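Local coordinates for protein chorismatase (Streptomyces hygroscopicus, PDB 4BPS) that hydrolyses chorismate to a dihydroxylated cyclohexadiene carboxylate and pyruvate, a step in the biosynthesis of the immunosuppressant polyketides FK506 and FK520, at residues E153-R156 with D157-V160; A163-L166 with D167-G170; D258-G261 with Q262-A266. All blocks are in the same frame, centred on the assembly; numbering follows the deposited sequence.

Contact 1: E153-R156 with D157-V160; sequences EVYR and DFCV. With 3EB (3-(2-carboxyethyl)benzoic acid), chain B.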
loop_
_atom_site.group_PDB
_atom_site.type_symbol
_atom_site.label_atom_id
_atom_site.label_comp_id
_atom_site.label_asym_id
_atom_site.label_seq_id
_atom_site.Cartn_x
_atom_site.Cartn_y
_atom_site.Cartn_z
ATOM N N GLU A 153 -3.004 -3.030 21.174
ATOM C CA GLU A 153 -2.027 -3.107 20.086
ATOM C C GLU A 153 -2.236 -1.971 19.091
ATOM O O GLU A 153 -3.378 -1.708 18.670
ATOM C CB GLU A 153 -2.139 -4.460 19.368
ATOM C CG GLU A 153 -0.979 -4.720 18.424
ATOM C CD GLU A 153 -1.144 -5.965 17.554
ATOM O OE1 GLU A 153 -2.291 -6.437 17.374
ATOM O OE2 GLU A 153 -0.110 -6.479 17.084
ATOM N N VAL A 154 -1.138 -1.342 18.669
ATOM C CA VAL A 154 -1.219 -0.221 17.742
ATOM C C VAL A 154 -1.985 -0.594 16.461
ATOM O O VAL A 154 -2.798 0.186 15.988
ATOM C CB VAL A 154 0.168 0.368 17.479
ATOM C CG1 VAL A 154 0.167 1.307 16.266
ATOM C CG2 VAL A 154 0.629 1.141 18.711
ATOM N N TYR A 155 -1.743 -1.773 15.879
ATOM C CA TYR A 155 -2.466 -2.098 14.642
ATOM C C TYR A 155 -3.980 -2.062 14.868
ATOM O O TYR A 155 -4.731 -1.617 14.002
ATOM C CB TYR A 155 -2.081 -3.487 14.140
ATOM C CG TYR A 155 -2.799 -3.863 12.856
ATOM C CD1 TYR A 155 -2.632 -3.123 11.682
ATOM C CD2 TYR A 155 -3.680 -4.931 12.817
ATOM C CE1 TYR A 155 -3.300 -3.451 10.530
ATOM C CE2 TYR A 155 -4.331 -5.292 11.662
ATOM C CZ TYR A 155 -4.150 -4.545 10.519
ATOM O OH TYR A 155 -4.826 -4.911 9.379
ATOM N N ARG A 156 -4.418 -2.572 16.014
ATOM C CA ARG A 156 -5.842 -2.627 16.323
ATOM C C ARG A 156 -6.401 -1.215 16.533
ATOM O O ARG A 156 -7.514 -0.904 16.084
ATOM C CB ARG A 156 -6.097 -3.511 17.530
ATOM C CG ARG A 156 -5.701 -4.948 17.274
ATOM C CD ARG A 156 -5.667 -5.767 18.563
ATOM N NE ARG A 156 -5.083 -7.088 18.314
ATOM C CZ ARG A 156 -5.786 -8.195 18.109
ATOM N NH1 ARG A 156 -7.117 -8.182 18.176
ATOM N NH2 ARG A 156 -5.162 -9.341 17.865
ATOM N N ASP A 157 -5.631 -0.360 17.194
ATOM C CA ASP A 157 -5.984 1.048 17.414
ATOM C C ASP A 157 -6.127 1.766 16.061
ATOM O O ASP A 157 -7.112 2.471 15.795
ATOM C CB ASP A 157 -4.839 1.619 18.260
ATOM C CG ASP A 157 -5.049 3.038 18.775
ATOM O OD1 ASP A 157 -6.198 3.504 18.956
ATOM O OD2 ASP A 157 -3.998 3.646 19.054
ATOM N N PHE A 158 -5.153 1.543 15.172
ATOM C CA PHE A 158 -5.223 2.046 13.802
ATOM C C PHE A 158 -6.489 1.538 13.087
ATOM O O PHE A 158 -7.183 2.312 12.425
ATOM C CB PHE A 158 -3.943 1.618 13.058
ATOM C CG PHE A 158 -4.089 1.629 11.561
ATOM C CD1 PHE A 158 -4.097 2.831 10.849
ATOM C CD2 PHE A 158 -4.254 0.448 10.858
ATOM C CE1 PHE A 158 -4.283 2.849 9.476
ATOM C CE2 PHE A 158 -4.421 0.466 9.477
ATOM C CZ PHE A 158 -4.449 1.667 8.795
ATOM N N CYS A 159 -6.785 0.240 13.204
ATOM C CA CYS A 159 -7.970 -0.292 12.542
ATOM C C CYS A 159 -9.250 0.353 13.061
ATOM O O CYS A 159 -10.187 0.561 12.282
ATOM C CB CYS A 159 -8.059 -1.817 12.705
ATOM S SG CYS A 159 -6.947 -2.758 11.598
ATOM N N VAL A 160 -9.335 0.609 14.377
ATOM C CA VAL A 160 -10.496 1.303 14.931
ATOM C C VAL A 160 -10.658 2.661 14.231
ATOM O O VAL A 160 -11.762 3.028 13.801
ATOM C CB VAL A 160 -10.360 1.495 16.460
ATOM C CG1 VAL A 160 -11.416 2.459 16.991
ATOM C CG2 VAL A 160 -10.458 0.144 17.179
HETATM C C 3EB B . -3.869 -9.594 6.082
HETATM O O 3EB B . -4.759 -9.294 6.885
HETATM C CA 3EB B . -2.426 -9.251 6.327
HETATM O OAB 3EB B . -4.584 -3.219 7.441
HETATM O OAD 3EB B . -4.268 -2.165 5.515
HETATM C CAE 3EB B . -2.489 -6.770 4.559
HETATM C CAF 3EB B . -2.824 -5.696 3.744
HETATM C CAG 3EB B . -2.663 -6.691 5.942
HETATM C CAH 3EB B . -3.324 -4.528 4.293
HETATM C CAL 3EB B . -4.149 -3.201 6.272
HETATM C CAM 3EB B . -3.187 -5.513 6.476
HETATM C CAN 3EB B . -3.538 -4.435 5.664
HETATM O OXT 3EB B . -4.106 -10.273 5.011
HETATM C C2 3EB B . -2.254 -7.819 6.876
#
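Four successive i to i+4 backbone hydrogen bonds, from Asp157 N to Glu153 O through Val160 N to Arg156 O, wind residues 153-160 into the first turns of helix 154-169, with Glu153 at the N-cap position. This is the helix of a beta-alpha-beta unit between strands 133-142 and 178-184. Across the turn Cys159 SG lies over one face of the Tyr155 ring, 3.8 Å from its centroid and displaced toward the rim near CZ, a sulfur-aromatic contact. Phe158 adds an oblique touch, its CD2 4.0 Å from Tyr155 CD1. The Tyr155 ring leaves the helix with CG anti to the backbone N (chi1 -180°), which carries its hydroxyl to the bound 3-(2-carboxyethyl)benzoic acid. Tyr155 is a substrate-binding residue, and Tyr215, Arg228 and Arg162 also bond the ligand. Replacing the tyrosine with an alanine would probably leave the benzoate carboxylate without this hydrogen bond and open a gap beside Cys159 SG. On another side of the helix Arg156 NE forms a salt bridge with Glu153 OE1 (3.0 Å), while Arg156 NH1 bonds the carbonyls of Thr218 and Gly220. The buried Asp157 carboxylate turns to Tyr111 N and Asn148. At the ligand, Tyr155 OH donates to 3EB OAB at 2.6 Å, and that oxygen sits at the ring edge, near the ring plane.

Contact 2: A163-L166 with D167-G170; sequences AQAL and DEGG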
loop_
_atom_site.group_PDB
_atom_site.type_symbol
_atom_site.label_atom_id
_atom_site.label_comp_id
_atom_site.label_asym_id
_atom_site.label_seq_id
_atom_site.Cartn_x
_atom_site.Cartn_y
_atom_site.Cartn_z
ATOM N N ALA A 163 -11.762 2.372 10.520
ATOM C CA ALA A 163 -13.150 1.943 10.453
ATOM C C ALA A 163 -14.077 3.101 10.819
ATOM O O ALA A 163 -15.134 3.281 10.190
ATOM C CB ALA A 163 -13.385 0.733 11.361
ATOM N N GLN A 164 -13.720 3.861 11.849
ATOM C CA GLN A 164 -14.535 5.006 12.262
ATOM C C GLN A 164 -14.654 6.032 11.140
ATOM O O GLN A 164 -15.741 6.593 10.922
ATOM C CB GLN A 164 -13.965 5.645 13.531
ATOM C CG GLN A 164 -14.805 6.784 14.085
ATOM C CD GLN A 164 -14.170 7.392 15.303
ATOM O OE1 GLN A 164 -13.796 6.665 16.227
ATOM N NE2 GLN A 164 -14.043 8.723 15.328
ATOM N N ALA A 165 -13.558 6.285 10.428
ATOM C CA ALA A 165 -13.597 7.240 9.325
ATOM C C ALA A 165 -14.549 6.773 8.216
ATOM O O ALA A 165 -15.220 7.603 7.608
ATOM C CB ALA A 165 -12.223 7.495 8.758
ATOM N N LEU A 166 -14.597 5.470 7.933
ATOM C CA LEU A 166 -15.534 5.033 6.906
ATOM C C LEU A 166 -16.961 5.362 7.334
ATOM O O LEU A 166 -17.765 5.837 6.531
ATOM C CB LEU A 166 -15.419 3.539 6.585
ATOM C CG LEU A 166 -14.379 3.125 5.531
ATOM C CD1 LEU A 166 -12.949 3.180 6.037
ATOM C CD2 LEU A 166 -14.692 1.715 5.028
ATOM N N ASP A 167 -17.289 5.123 8.597
ATOM C CA ASP A 167 -18.630 5.482 9.059
ATOM C C ASP A 167 -18.884 6.985 9.004
ATOM O O ASP A 167 -19.975 7.421 8.653
ATOM C CB ASP A 167 -18.834 4.998 10.491
ATOM C CG ASP A 167 -18.847 3.495 10.598
ATOM O OD1 ASP A 167 -19.105 2.820 9.572
ATOM O OD2 ASP A 167 -18.591 2.984 11.710
ATOM N N GLU A 168 -17.890 7.778 9.383
ATOM C CA GLU A 168 -18.007 9.235 9.341
ATOM C C GLU A 168 -18.219 9.772 7.937
ATOM O O GLU A 168 -18.768 10.852 7.764
ATOM C CB GLU A 168 -16.749 9.852 9.961
ATOM C CG GLU A 168 -16.770 9.744 11.456
ATOM C CD GLU A 168 -15.427 9.978 12.138
ATOM O OE1 GLU A 168 -14.372 10.012 11.454
ATOM O OE2 GLU A 168 -15.447 10.165 13.379
ATOM N N GLY A 169 -17.781 9.007 6.935
ATOM C CA GLY A 169 -17.880 9.440 5.558
ATOM C C GLY A 169 -18.984 8.753 4.794
ATOM O O GLY A 169 -19.184 9.061 3.617
ATOM N N GLY A 170 -19.711 7.831 5.433
ATOM C CA GLY A 170 -20.715 7.042 4.724
ATOM C C GLY A 170 -20.091 6.179 3.632
ATOM O O GLY A 170 -20.677 5.971 2.555
HETATM O O HOH W 1 -16.491 1.025 9.114
#
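Gln164 reaches one turn up the helix to lie across the end of Glu168, its CG 3.5 Å from Glu168 OE2 and its amide NE2 donating to the same oxygen at 2.8 Å. The bond is fairly straight at the hydrogen (162°), and the carboxylate oxygen lies in the amide plane of Gln164. Seen from Glu168, however, the donor comes from above the carboxylate plane, and the two flat groups stand almost perpendicular, 83° apart. The extended glutamine chain, with CG anti to the backbone N (chi1 -176°), carries the amide across to the carboxylate of the glutamate, whose own CG swings back beside its backbone N and rests 3.4 Å from Gln164 O.

A second link one residue earlier runs through solvent: a water donates both to Ala163 O and to Asp167 OD1, bridging carbonyl and carboxylate across the turn. That carboxylate also makes a long, weak ion pair with Arg222.

Beneath these polar pairs the last helical turn closes as Gly169 N bonds Leu166 O at 3.2 Å, from well above the carbonyl plane, and makes a weak bond to Ala165 O. A Schellman motif ends the helix: Gly170 takes positive phi, a conformation that favours glycine, and its N makes a weak bond back to Asp167 O at 3.3 Å. The inward side of this end packs by apolar contact, Ala165 on Tyr119 and Leu166 on Phe123 of helix 112-129, with Leu166 also touching Ile171, Pro173 and Met176.

The two acids sit near the C-terminal end of helix 154-169, where negative charge would be expected to be disfavoured by the helix dipole; the amide of Gln164 and the bridging water probably offset part of that cost by each donating to one of the carboxylates.

Contact 3: D258-G261 with Q262-A266; sequences DVTG and QCEVA
Asp258 and Gln262 meet at the first turn of helix 259-274, where Gln262 N bonds Asp258 O at 3.0 Å and Gln262 CG packs 3.5 Å from the same oxygen. Three further i to i+4 bonds follow in step, ending with Val265 N to Gly261 O. Against these carbonyls lie the bases of the side chains: Cys263 CB is 3.2 Å from Val259 O, and Glu264 CG is equally near Thr260 O. The glutamate CG is brought there by its first torsion (chi1 -67°), which sets it anti to the carbonyl carbon; the bend at chi2 then turns the carboxylate beyond it.

The turn is held at its start by Asp258 as N-cap. Its OD1 accepts from Gly261 N at 2.9 Å in a straight bond (169°), the amide approaching from above the carboxylate plane. The fit depends on Gly261 having no side chain, since a beta carbon there would run into Asp258 OD2. A carboxylate here is also likely to be favoured by the positive end of the helix dipole.

Farther out, the buried amide of Gln262 is gripped on both sides of its head: OE1 accepts from Leu336 N, and NE2 donates to the carbonyls of Asp334 and His255. Gln262 thereby ties the helix to the segment leading into strand 337-343, which carries the proton acceptor Glu338, whose side chain lies about 7 Å from that of Gln262. Glu264 OE1 forms a salt bridge with Arg316.

Val259 and Cys263 wedge the helix between two elements, touching Val337 of that strand and, respectively, Val309 and Val312 of helix 306-314, while Ala266 rests on Ile339.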
loop_
_atom_site.group_PDB
_atom_site.type_symbol
_atom_site.label_atom_id
_atom_site.label_comp_id
_atom_site.label_asym_id
_atom_site.label_seq_id
_atom_site.Cartn_x
_atom_site.Cartn_y
_atom_site.Cartn_z
ATOM N N ASP A 258 7.724 -20.086 10.359
ATOM C CA ASP A 258 8.365 -20.670 9.178
ATOM C C ASP A 258 8.311 -19.625 8.054
ATOM O O ASP A 258 7.339 -19.554 7.313
ATOM C CB ASP A 258 7.602 -21.957 8.832
ATOM C CG ASP A 258 7.917 -22.521 7.464
ATOM O OD1 ASP A 258 8.962 -22.171 6.868
ATOM O OD2 ASP A 258 7.114 -23.376 6.998
ATOM N N VAL A 259 9.342 -18.789 7.958
ATOM C CA VAL A 259 9.267 -17.668 7.029
ATOM C C VAL A 259 9.262 -18.160 5.586
ATOM O O VAL A 259 8.654 -17.524 4.714
ATOM C CB VAL A 259 10.383 -16.643 7.271
ATOM C CG1 VAL A 259 11.759 -17.174 6.847
ATOM C CG2 VAL A 259 10.049 -15.342 6.585
ATOM N N THR A 260 9.948 -19.263 5.310
ATOM C CA THR A 260 9.946 -19.808 3.959
ATOM C C THR A 260 8.522 -20.214 3.555
ATOM O O THR A 260 8.035 -19.844 2.482
ATOM C CB THR A 260 10.896 -21.003 3.868
ATOM O OG1 THR A 260 12.226 -20.535 4.050
ATOM C CG2 THR A 260 10.800 -21.693 2.506
ATOM N N GLY A 261 7.852 -20.983 4.416
ATOM C CA GLY A 261 6.493 -21.398 4.131
ATOM C C GLY A 261 5.526 -20.225 4.009
ATOM O O GLY A 261 4.696 -20.172 3.094
ATOM N N GLN A 262 5.642 -19.237 4.906
ATOM C CA GLN A 262 4.799 -18.049 4.791
ATOM C C GLN A 262 5.060 -17.323 3.485
ATOM O O GLN A 262 4.121 -16.840 2.848
ATOM C CB GLN A 262 4.960 -17.086 5.965
ATOM C CG GLN A 262 4.385 -17.634 7.272
ATOM C CD GLN A 262 4.264 -16.576 8.335
ATOM O OE1 GLN A 262 4.421 -15.372 8.098
ATOM N NE2 GLN A 262 3.974 -17.006 9.541
ATOM N N CYS A 263 6.328 -17.217 3.077
ATOM C CA CYS A 263 6.651 -16.495 1.846
ATOM C C CYS A 263 6.066 -17.256 0.633
ATOM O O CYS A 263 5.514 -16.637 -0.290
ATOM C CB CYS A 263 8.158 -16.355 1.734
ATOM S SG CYS A 263 8.682 -15.229 0.406
ATOM N N GLU A 264 6.176 -18.594 0.647
ATOM C CA GLU A 264 5.610 -19.392 -0.445
ATOM C C GLU A 264 4.088 -19.205 -0.532
ATOM O O GLU A 264 3.545 -19.066 -1.631
ATOM C CB GLU A 264 5.967 -20.862 -0.272
ATOM C CG GLU A 264 7.459 -21.176 -0.423
ATOM C CD GLU A 264 7.975 -21.185 -1.862
ATOM O OE1 GLU A 264 7.207 -20.895 -2.785
ATOM O OE2 GLU A 264 9.173 -21.467 -2.063
ATOM N N VAL A 265 3.394 -19.213 0.609
ATOM C CA VAL A 265 1.952 -19.022 0.598
ATOM C C VAL A 265 1.579 -17.592 0.198
ATOM O O VAL A 265 0.595 -17.372 -0.503
ATOM C CB VAL A 265 1.317 -19.426 1.946
ATOM C CG1 VAL A 265 -0.154 -19.026 2.005
ATOM C CG2 VAL A 265 1.464 -20.939 2.128
ATOM N N ALA A 266 2.351 -16.596 0.642
ATOM C CA ALA A 266 2.109 -15.219 0.222
ATOM C C ALA A 266 2.186 -15.121 -1.297
ATOM O O ALA A 266 1.331 -14.511 -1.947
ATOM C CB ALA A 266 3.112 -14.277 0.881
#

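From the N terminus, contact 1 comes first, at the start of helix 154-169, and contact 2 follows at the end of the same helix, their centres about 15 Å apart. Contact 3 lies much later, at the start of helix 259-274, about 25 Å from contact 1 and 34 Å from contact 2, centre to centre. Each spans adjoining residues, so each closes just a local turn; the three stand in series, and none nests in or crosses another. Contacts 1 and 2 tie the helix of one beta-alpha-beta unit to helix 112-129, whereas contact 3 joins its helix to strand 337-343 and helix 306-314. The substrate pocket draws residues from both regions.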